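PDB 2UVF: exopolygalacturonase from Yersinia enterocolitica, which probably trims pectin's polygalacturonic acid chains from an end, as an exo-acting glycoside hydrolase of family 28 that holds digalacturonic acid in its cleft. Local coordinates for residues Ala437-Trp447 and Gly464-Gly475. Residues are numbered along the deposited sequence; the frame is centred on the assembly and turned at random.
Sequences AIVTGSHTGAW and GLRAKSTSTIGG. With ADA (alpha-D-galactopyranuronic acid), chain C; ADA (alpha-D-galactopyranuronic acid), chain B.
Lys468 lays its aliphatic chain across Gly441 and Ser442: CD sits 3.4 Å from Gly441 O and is pressed tightly against Ser442 CB. Bends at chi2 and chi3 (136° and 99°) carry the chain past Ser442, and NZ arrives 3.5 Å from the ring oxygen O5 of the chain B galacturonate, with a long, weak ion pair to Asp403 as well. Ser442 CB meets the same sugar's carboxylate, 3.3 Å from O6B, so lysine and serine together line one side of this sugar. Next along, His443 turns away from 464-475 and puts a ring face against C1 of the chain C sugar, while its ND1 is hydrogen-bonded to Tyr233 OH. The peptide bond before Gly441 is cis, and Gly441 O lies close to both sugars.

Upstream, the strands run parallel in a regular ladder: Ile438 N to Gly464 O, Arg466 N to Ile438 O, Thr440 N to Arg466 O, Lys468 N to Thr440 O. Beyond the strands, Gly475 has the most surface buried. Its CA lies over the five-membered ring of Trp447, 4.1 Å from the centroid, in a CH-pi contact, and also approaches the carbonyls of Thr444 and Gly445; its positive phi (61°) is a backbone shape that by itself favours glycine. Between ladder and loop, Thr444 OG1 and Ser469 OG share a 2.7 Å hydrogen bond, and Ile473 packs its CG2 methyl against Thr444 N, 3.4 Å away.

Strand 405-408 flanks 438-441 on one side as 464-475 does on the other, the stacking of successive coils in the right-handed parallel beta-helix of family 28, whose strands and the loops that follow them line the galacturonate-binding cleft here.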
loop_
_atom_site.group_PDB
_atom_site.type_symbol
_atom_site.label_atom_id
_atom_site.label_comp_id
_atom_site.label_asym_id
_atom_site.label_seq_id
_atom_site.Cartn_x
_atom_site.Cartn_y
_atom_site.Cartn_z
ATOM N N ALA A 437 -4.594 -4.163 6.303
ATOM C CA ALA A 437 -4.462 -4.244 4.850
ATOM C C ALA A 437 -4.697 -2.874 4.231
ATOM O O ALA A 437 -3.848 -2.359 3.497
ATOM C CB ALA A 437 -5.440 -5.258 4.273
ATOM N N ILE A 438 -5.868 -2.310 4.532
ATOM C CA ILE A 438 -6.281 -1.021 3.993
ATOM C C ILE A 438 -6.549 -0.096 5.163
ATOM O O ILE A 438 -7.447 -0.348 5.961
ATOM C CB ILE A 438 -7.523 -1.159 3.061
ATOM C CG1 ILE A 438 -7.271 -2.228 1.972
ATOM C CG2 ILE A 438 -7.977 0.219 2.494
ATOM C CD1 ILE A 438 -6.155 -1.888 0.985
ATOM N N VAL A 439 -5.727 0.948 5.272
ATOM C CA VAL A 439 -5.753 1.845 6.414
ATOM C C VAL A 439 -5.982 3.284 5.970
ATOM O O VAL A 439 -5.186 3.823 5.209
ATOM C CB VAL A 439 -4.452 1.754 7.247
ATOM C CG1 VAL A 439 -4.588 2.605 8.526
ATOM C CG2 VAL A 439 -4.155 0.304 7.582
ATOM N N THR A 440 -7.087 3.879 6.433
ATOM C CA THR A 440 -7.414 5.295 6.203
ATOM C C THR A 440 -7.591 6.053 7.542
ATOM O O THR A 440 -8.591 5.858 8.199
ATOM C CB THR A 440 -8.780 5.452 5.441
ATOM O OG1 THR A 440 -9.848 5.076 6.312
ATOM C CG2 THR A 440 -8.882 4.599 4.195
ATOM N N GLY A 441 -6.645 6.843 8.040
ATOM C CA GLY A 441 -5.215 6.643 7.958
ATOM C C GLY A 441 -4.737 7.145 9.311
ATOM O O GLY A 441 -3.620 6.885 9.708
ATOM N N SER A 442 -5.653 7.827 10.009
ATOM C CA SER A 442 -5.449 8.676 11.230
ATOM C C SER A 442 -5.179 10.128 10.856
ATOM O O SER A 442 -5.858 11.019 11.351
ATOM C CB SER A 442 -4.418 8.160 12.229
ATOM O OG SER A 442 -3.841 9.242 12.952
ATOM N N HIS A 443 -4.207 10.345 9.972
ATOM C CA HIS A 443 -4.033 11.644 9.296
ATOM C C HIS A 443 -5.135 11.811 8.239
ATOM O O HIS A 443 -4.945 11.440 7.087
ATOM C CB HIS A 443 -2.636 11.766 8.643
ATOM C CG HIS A 443 -1.496 11.837 9.620
ATOM N ND1 HIS A 443 -0.187 12.050 9.203
ATOM C CD2 HIS A 443 -1.464 11.751 10.987
ATOM C CE1 HIS A 443 0.601 12.079 10.268
ATOM N NE2 HIS A 443 -0.148 11.902 11.365
ATOM N N THR A 444 -6.289 12.346 8.641
ATOM C CA THR A 444 -7.445 12.480 7.729
ATOM C C THR A 444 -7.813 13.929 7.342
ATOM O O THR A 444 -8.860 14.169 6.711
ATOM C CB THR A 444 -8.690 11.757 8.278
ATOM O OG1 THR A 444 -8.974 12.240 9.592
ATOM C CG2 THR A 444 -8.465 10.247 8.337
ATOM N N GLY A 445 -6.931 14.866 7.697
ATOM C CA GLY A 445 -7.086 16.311 7.463
ATOM C C GLY A 445 -7.740 16.827 6.190
ATOM O O GLY A 445 -8.819 17.402 6.244
ATOM N N ALA A 446 -7.088 16.662 5.047
ATOM C CA ALA A 446 -7.643 17.166 3.781
ATOM C C ALA A 446 -8.702 16.249 3.143
ATOM O O ALA A 446 -9.175 16.520 2.034
ATOM C CB ALA A 446 -6.524 17.479 2.774
ATOM N N TRP A 447 -9.086 15.189 3.855
ATOM C CA TRP A 447 -10.009 14.151 3.358
ATOM C C TRP A 447 -9.297 13.002 2.632
ATOM O O TRP A 447 -8.417 13.218 1.805
ATOM C CB TRP A 447 -11.151 14.729 2.490
ATOM C CG TRP A 447 -12.223 15.439 3.298
ATOM C CD1 TRP A 447 -12.384 16.792 3.440
ATOM C CD2 TRP A 447 -13.267 14.829 4.087
ATOM N NE1 TRP A 447 -13.459 17.061 4.259
ATOM C CE2 TRP A 447 -14.020 15.879 4.668
ATOM C CE3 TRP A 447 -13.635 13.505 4.356
ATOM C CZ2 TRP A 447 -15.120 15.644 5.504
ATOM C CZ3 TRP A 447 -14.732 13.269 5.183
ATOM C CH2 TRP A 447 -15.462 14.335 5.747
ATOM N N GLY A 464 -8.561 -6.080 8.303
ATOM C CA GLY A 464 -8.848 -5.847 6.881
ATOM C C GLY A 464 -8.951 -4.363 6.532
ATOM O O GLY A 464 -8.156 -3.827 5.774
ATOM N N LEU A 465 -9.945 -3.697 7.091
ATOM C CA LEU A 465 -10.181 -2.306 6.809
ATOM C C LEU A 465 -10.102 -1.556 8.123
ATOM O O LEU A 465 -10.853 -1.846 9.060
ATOM C CB LEU A 465 -11.535 -2.109 6.113
ATOM C CG LEU A 465 -11.990 -0.686 5.802
ATOM C CD1 LEU A 465 -10.969 0.079 4.981
ATOM C CD2 LEU A 465 -13.349 -0.712 5.082
ATOM N N ARG A 466 -9.164 -0.613 8.208
ATOM C CA ARG A 466 -8.925 0.163 9.427
ATOM C C ARG A 466 -9.051 1.661 9.139
ATOM O O ARG A 466 -8.303 2.210 8.346
ATOM C CB ARG A 466 -7.545 -0.177 10.033
ATOM C CG ARG A 466 -7.070 0.709 11.223
ATOM C CD ARG A 466 -7.951 0.599 12.477
ATOM N NE ARG A 466 -7.171 0.730 13.715
ATOM C CZ ARG A 466 -7.610 1.287 14.845
ATOM N NH1 ARG A 466 -8.829 1.810 14.912
ATOM N NH2 ARG A 466 -6.815 1.346 15.910
ATOM N N ALA A 467 -10.024 2.295 9.784
ATOM C CA ALA A 467 -10.322 3.722 9.603
ATOM C C ALA A 467 -10.209 4.381 10.957
ATOM O O ALA A 467 -11.015 4.125 11.863
ATOM C CB ALA A 467 -11.725 3.965 8.968
ATOM N N LYS A 468 -9.174 5.201 11.095
ATOM C CA LYS A 468 -8.815 5.835 12.369
ATOM C C LYS A 468 -8.697 7.342 12.205
ATOM O O LYS A 468 -8.183 7.817 11.200
ATOM C CB LYS A 468 -7.504 5.244 12.931
ATOM C CG LYS A 468 -6.668 4.479 11.894
ATOM C CD LYS A 468 -5.173 4.791 11.956
ATOM C CE LYS A 468 -4.362 3.768 12.720
ATOM N NZ LYS A 468 -2.940 3.753 12.212
ATOM N N SER A 469 -9.197 8.088 13.188
ATOM C CA SER A 469 -8.971 9.539 13.250
ATOM C C SER A 469 -9.132 10.020 14.682
ATOM O O SER A 469 -9.338 9.201 15.584
ATOM C CB SER A 469 -9.930 10.294 12.331
ATOM O OG SER A 469 -9.500 11.626 12.129
ATOM N N THR A 470 -8.969 11.330 14.889
ATOM C CA THR A 470 -9.476 12.022 16.095
ATOM C C THR A 470 -10.217 13.286 15.659
ATOM O O THR A 470 -10.092 13.721 14.511
ATOM C CB THR A 470 -8.381 12.347 17.182
ATOM O OG1 THR A 470 -7.484 13.366 16.717
ATOM C CG2 THR A 470 -7.577 11.101 17.583
ATOM N N SER A 471 -11.000 13.857 16.573
ATOM C CA SER A 471 -11.750 15.085 16.317
ATOM C C SER A 471 -10.862 16.304 16.024
ATOM O O SER A 471 -11.249 17.180 15.240
ATOM C CB SER A 471 -12.692 15.384 17.492
ATOM O OG SER A 471 -13.464 16.551 17.264
ATOM N N THR A 472 -9.678 16.353 16.642
ATOM C CA THR A 472 -8.718 17.446 16.394
ATOM C C THR A 472 -8.067 17.416 15.002
ATOM O O THR A 472 -7.712 18.471 14.468
ATOM C CB THR A 472 -7.612 17.556 17.485
ATOM O OG1 THR A 472 -6.949 16.293 17.662
ATOM C CG2 THR A 472 -8.204 18.016 18.814
ATOM N N ILE A 473 -7.922 16.227 14.417
ATOM C CA ILE A 473 -7.343 16.093 13.065
ATOM C C ILE A 473 -8.275 16.639 11.970
ATOM O O ILE A 473 -7.817 17.178 10.949
ATOM C CB ILE A 473 -6.892 14.636 12.769
ATOM C CG1 ILE A 473 -5.655 14.303 13.605
ATOM C CG2 ILE A 473 -6.562 14.461 11.285
ATOM C CD1 ILE A 473 -5.431 12.845 13.863
ATOM N N GLY A 474 -9.577 16.512 12.189
ATOM C CA GLY A 474 -10.559 16.998 11.231
ATOM C C GLY A 474 -10.573 16.157 9.974
ATOM O O GLY A 474 -9.952 15.087 9.926
ATOM N N GLY A 475 -11.273 16.651 8.955
ATOM C CA GLY A 475 -11.443 15.910 7.710
ATOM C C GLY A 475 -12.161 14.589 7.944
ATOM O O GLY A 475 -13.239 14.550 8.548
HETATM C C1 ADA C . 0.983 8.428 10.413
HETATM C C2 ADA C . 0.426 8.357 8.976
HETATM C C3 ADA C . 1.558 7.847 8.063
HETATM C C4 ADA C . 2.785 8.808 8.140
HETATM C C5 ADA C . 3.269 8.915 9.603
HETATM C C6 ADA C . 4.468 9.850 9.920
HETATM O O2 ADA C . -0.745 7.520 8.907
HETATM O O3 ADA C . 1.094 7.681 6.726
HETATM O O4 ADA C . 2.470 10.104 7.622
HETATM O O5 ADA C . 2.169 9.283 10.491
HETATM O O6B ADA C . 4.320 10.635 10.882
HETATM O O6A ADA C . 5.510 9.765 9.224
HETATM C C1 ADA B . 1.506 3.912 12.153
HETATM C C2 ADA B . 2.527 4.705 11.311
HETATM C C3 ADA B . 2.957 5.921 12.163
HETATM C C4 ADA B . 1.757 6.883 12.155
HETATM C C5 ADA B . 0.609 6.149 12.871
HETATM C C6 ADA B . -0.685 6.996 12.862
HETATM O O1 ADA B . 2.010 3.525 13.465
HETATM O O2 ADA B . 3.616 3.921 10.880
HETATM O O3 ADA B . 4.201 6.524 11.727
HETATM O O4 ADA B . 1.347 7.075 10.778
HETATM O O5 ADA B . 0.352 4.798 12.288
HETATM O O6B ADA B . -1.429 6.924 11.850
HETATM O O6A ADA B . -0.928 7.707 13.870
#